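Long-range contact in Dps family DNA-binding stress response protein (Thermosynechococcus elongatus, PDB 2C41), which probably binds and oxidises iron as a dodecameric ferritin-like cage and, as in other members of its family, may also bind DNA: residues C[30-35]-C[46-51]. Residues are numbered along the deposited sequence; the frame is centred on the assembly and turned at random.
Sequences KKYHWL and LLFEEQ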
ATOM      1  N   LYS C  30       7.614  -9.414  27.006  1.00 12.54           N
ATOM      2  CA  LYS C  30       6.201  -9.762  27.008  1.00 12.61           C
ATOM      3  C   LYS C  30       5.626  -9.682  28.425  1.00 12.53           C
ATOM      4  O   LYS C  30       4.526  -9.158  28.618  1.00 11.95           O
ATOM      5  CB  LYS C  30       5.956 -11.134  26.368  1.00 12.48           C
ATOM      6  CG  LYS C  30       6.142 -11.156  24.840  1.00 13.02           C
ATOM      7  CD  LYS C  30       5.414 -10.008  24.115  1.00 13.59           C
ATOM      8  CE  LYS C  30       3.890 -10.130  24.225  1.00 13.26           C
ATOM      9  NZ  LYS C  30       3.167  -9.449  23.109  1.00 11.56           N
ATOM     10  N   LYS C  31       6.378 -10.172  29.413  1.00 12.30           N
ATOM     11  CA  LYS C  31       5.959 -10.014  30.806  1.00 12.29           C
ATOM     12  C   LYS C  31       5.711  -8.541  31.135  1.00 12.37           C
ATOM     13  O   LYS C  31       4.654  -8.194  31.671  1.00 12.28           O
ATOM     14  CB  LYS C  31       6.973 -10.626  31.772  1.00 12.09           C
ATOM     15  CG  LYS C  31       6.732 -10.253  33.225  1.00 12.56           C
ATOM     16  CD  LYS C  31       7.671 -11.015  34.129  1.00 12.88           C
ATOM     17  CE  LYS C  31       7.423 -10.671  35.601  1.00 13.67           C
ATOM     18  NZ  LYS C  31       8.483 -11.291  36.448  1.00 15.09           N
ATOM     19  N   TYR C  32       6.665  -7.673  30.796  1.00 12.53           N
ATOM     20  CA  TYR C  32       6.522  -6.250  31.094  1.00 12.70           C
ATOM     21  C   TYR C  32       5.306  -5.658  30.367  1.00 12.80           C
ATOM     22  O   TYR C  32       4.509  -4.943  30.965  1.00 12.49           O
ATOM     23  CB  TYR C  32       7.801  -5.464  30.769  1.00 12.75           C
ATOM     24  CG  TYR C  32       9.092  -6.104  31.257  1.00 11.75           C
ATOM     25  CD1 TYR C  32       9.143  -6.823  32.463  1.00 13.50           C
ATOM     26  CD2 TYR C  32      10.271  -5.958  30.528  1.00 13.38           C
ATOM     27  CE1 TYR C  32      10.347  -7.408  32.911  1.00 13.46           C
ATOM     28  CE2 TYR C  32      11.467  -6.531  30.961  1.00 12.96           C
ATOM     29  CZ  TYR C  32      11.499  -7.251  32.145  1.00 13.33           C
ATOM     30  OH  TYR C  32      12.684  -7.811  32.549  1.00 13.03           O
ATOM     31  N   HIS C  33       5.179  -5.974  29.084  1.00 12.62           N
ATOM     32  CA  HIS C  33       4.027  -5.576  28.271  1.00 12.95           C
ATOM     33  C   HIS C  33       2.714  -5.956  28.969  1.00 13.15           C
ATOM     34  O   HIS C  33       1.820  -5.123  29.110  1.00 12.89           O
ATOM     35  CB  HIS C  33       4.150  -6.256  26.899  1.00 12.77           C
ATOM     36  CG  HIS C  33       3.011  -6.009  25.964  1.00 13.68           C
ATOM     37  ND1 HIS C  33       2.739  -4.769  25.423  1.00 13.18           N
ATOM     38  CD2 HIS C  33       2.118  -6.865  25.413  1.00 12.91           C
ATOM     39  CE1 HIS C  33       1.710  -4.869  24.600  1.00 14.36           C
ATOM     40  NE2 HIS C  33       1.316  -6.130  24.577  1.00 13.83           N
ATOM     41  N   TRP C  34       2.613  -7.202  29.432  1.00 12.81           N
ATOM     42  CA  TRP C  34       1.368  -7.682  30.020  1.00 13.52           C
ATOM     43  C   TRP C  34       1.093  -7.139  31.419  1.00 13.77           C
ATOM     44  O   TRP C  34      -0.061  -6.870  31.771  1.00 13.98           O
ATOM     45  CB  TRP C  34       1.354  -9.210  30.071  1.00 13.38           C
ATOM     46  CG  TRP C  34       1.397  -9.862  28.715  1.00 13.15           C
ATOM     47  CD1 TRP C  34       0.795  -9.422  27.565  1.00 12.81           C
ATOM     48  CD2 TRP C  34       2.048 -11.088  28.381  1.00 13.95           C
ATOM     49  NE1 TRP C  34       1.051 -10.290  26.538  1.00 12.70           N
ATOM     50  CE2 TRP C  34       1.815 -11.324  27.007  1.00 12.74           C
ATOM     51  CE3 TRP C  34       2.808 -12.016  29.110  1.00 13.98           C
ATOM     52  CZ2 TRP C  34       2.319 -12.450  26.340  1.00 13.29           C
ATOM     53  CZ3 TRP C  34       3.318 -13.134  28.441  1.00 13.65           C
ATOM     54  CH2 TRP C  34       3.057 -13.343  27.074  1.00 13.23           C
ATOM     55  N   LEU C  35       2.151  -7.007  32.215  1.00 14.28           N
ATOM     56  CA  LEU C  35       2.008  -6.751  33.646  1.00 14.74           C
ATOM     57  C   LEU C  35       2.220  -5.299  34.050  1.00 15.05           C
ATOM     58  O   LEU C  35       2.058  -4.950  35.215  1.00 15.06           O
ATOM     59  CB  LEU C  35       2.924  -7.677  34.458  1.00 14.56           C
ATOM     60  CG  LEU C  35       2.704  -9.189  34.286  1.00 16.33           C
ATOM     61  CD1 LEU C  35       3.424  -9.945  35.382  1.00 17.49           C
ATOM     62  CD2 LEU C  35       1.215  -9.577  34.269  1.00 17.90           C
ATOM     63  N   LEU C  46       2.969   0.004  25.103  1.00 12.89           N
ATOM     64  CA  LEU C  46       3.504   0.145  23.744  1.00 12.90           C
ATOM     65  C   LEU C  46       5.027   0.033  23.698  1.00 13.23           C
ATOM     66  O   LEU C  46       5.562  -0.670  22.838  1.00 13.10           O
ATOM     67  CB  LEU C  46       3.066   1.472  23.121  1.00 12.88           C
ATOM     68  CG  LEU C  46       1.590   1.482  22.738  1.00 12.70           C
ATOM     69  CD1 LEU C  46       1.104   2.884  22.369  1.00 13.70           C
ATOM     70  CD2 LEU C  46       1.364   0.486  21.594  1.00 15.08           C
ATOM     71  N   LEU C  47       5.714   0.727  24.608  1.00 12.86           N
ATOM     72  CA  LEU C  47       7.174   0.661  24.659  1.00 12.73           C
ATOM     73  C   LEU C  47       7.667  -0.775  24.736  1.00 12.64           C
ATOM     74  O   LEU C  47       8.541  -1.186  23.966  1.00 12.25           O
ATOM     75  CB  LEU C  47       7.737   1.466  25.837  1.00 13.37           C
ATOM     76  CG  LEU C  47       9.262   1.371  25.975  1.00 13.35           C
ATOM     77  CD1 LEU C  47       9.977   2.301  24.997  1.00 15.69           C
ATOM     78  CD2 LEU C  47       9.655   1.673  27.412  1.00 15.54           C
ATOM     79  N   PHE C  48       7.097  -1.544  25.660  1.00 12.05           N
ATOM     80  CA  PHE C  48       7.527  -2.919  25.868  1.00 12.15           C
ATOM     81  C   PHE C  48       7.249  -3.798  24.651  1.00 12.52           C
ATOM     82  O   PHE C  48       8.054  -4.658  24.318  1.00 12.41           O
ATOM     83  CB  PHE C  48       6.898  -3.494  27.140  1.00 11.83           C
ATOM     84  CG  PHE C  48       7.368  -2.811  28.408  1.00 12.22           C
ATOM     85  CD1 PHE C  48       6.459  -2.421  29.390  1.00 13.49           C
ATOM     86  CD2 PHE C  48       8.731  -2.577  28.619  1.00 13.39           C
ATOM     87  CE1 PHE C  48       6.897  -1.792  30.564  1.00 13.56           C
ATOM     88  CE2 PHE C  48       9.187  -1.954  29.790  1.00 14.32           C
ATOM     89  CZ  PHE C  48       8.275  -1.558  30.761  1.00 13.31           C
ATOM     90  N   GLU C  49       6.134  -3.553  23.978  1.00 12.33           N
ATOM     91  CA  GLU C  49       5.821  -4.289  22.755  1.00 13.22           C
ATOM     92  C   GLU C  49       6.784  -3.916  21.627  1.00 12.87           C
ATOM     93  O   GLU C  49       7.264  -4.781  20.901  1.00 12.57           O
ATOM     94  CB  GLU C  49       4.360  -4.062  22.344  1.00 13.62           C
ATOM     95  CG  GLU C  49       3.927  -4.919  21.155  1.00 15.88           C
ATOM     96  CD  GLU C  49       3.729  -6.406  21.479  1.00 19.82           C
ATOM     97  OE1 GLU C  49       4.066  -6.883  22.588  1.00 19.36           O
ATOM     98  OE2 GLU C  49       3.230  -7.118  20.591  1.00 23.23           O
ATOM     99  N   GLU C  50       7.080  -2.621  21.503  1.00 12.73           N
ATOM    100  CA  GLU C  50       7.934  -2.132  20.426  1.00 12.76           C
ATOM    101  C   GLU C  50       9.355  -2.657  20.562  1.00 12.98           C
ATOM    102  O   GLU C  50       9.912  -3.225  19.615  1.00 12.20           O
ATOM    103  CB  GLU C  50       7.914  -0.605  20.390  1.00 13.28           C
ATOM    104  CG  GLU C  50       6.599  -0.051  19.881  1.00 13.86           C
ATOM    105  CD  GLU C  50       6.394   1.411  20.223  1.00 15.22           C
ATOM    106  OE1 GLU C  50       7.100   1.944  21.113  1.00 17.02           O
ATOM    107  OE2 GLU C  50       5.497   2.017  19.615  1.00 16.93           O
ATOM    108  N   GLN C  51       9.928  -2.503  21.754  1.00 12.45           N
ATOM    109  CA  GLN C  51      11.294  -2.979  21.987  1.00 12.56           C
ATOM    110  C   GLN C  51      11.328  -4.507  21.994  1.00 12.76           C
ATOM    111  O   GLN C  51      12.242  -5.115  21.430  1.00 12.44           O
ATOM    112  CB  GLN C  51      11.903  -2.323  23.236  1.00 12.17           C
ATOM    113  CG  GLN C  51      11.822  -0.786  23.131  1.00 12.05           C
ATOM    114  CD  GLN C  51      12.790  -0.011  24.020  1.00 12.50           C
ATOM    115  OE1 GLN C  51      13.128   1.121  23.701  1.00 13.63           O
ATOM    116  NE2 GLN C  51      13.221  -0.597  25.127  1.00 13.23           N
TER
HETATM  117  O   HOH W   1       2.126  -9.424  20.453  1.00 31.60           O
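Tyr32 CB sits over the centre of the Phe48 ring, 3.5 Å from its centroid and only 8° off the ring normal, a well-formed CH-pi contact. The rings are oblique, their planes 59° apart, and the Tyr32 phenol leads away from helix 41-68. Phe48 CD1 also reaches the backbone, 3.6 Å from Tyr32 O, and Phe48 CB lies 3.9 Å from His33 CB. Replacing Phe48 by an alanine removes the ring, which is likely to open a gap beneath Tyr32 CB and beside the backbone at Tyr32 O. Beside this apolar patch, Glu49 OE1 lies over the middle of the His33 imidazole, 3.4 Å from CD2; its 3.5 Å separation from NE2 has too poor an angle for a hydrogen bond. The same OE1, through its syn lone pair, accepts from Lys30 NZ at 2.8 Å in a salt bridge, and a water donating to Glu49 OE2 links weakly to that amine. Lys30 starts out pointing away, but a chain bent at chi2 and chi3 returns its amine to the carboxylate. Helices 6-35 and 41-68 are the first antiparallel pair of the ferritin-like four-helix bundle; the axes of the two short segments run at 159° and approach to 8.1 Å. Farther out, His33 ND1 is hydrogen-bonded to His45 O and its ring stacks on His45, fixing the imidazole under Glu49. Tyr32 OH is hydrogen-bonded to Glu101 on helix 95-122, whose Ile99 touches Phe48, while Lys30 forms a second salt bridge with Asp60 of a neighbouring subunit.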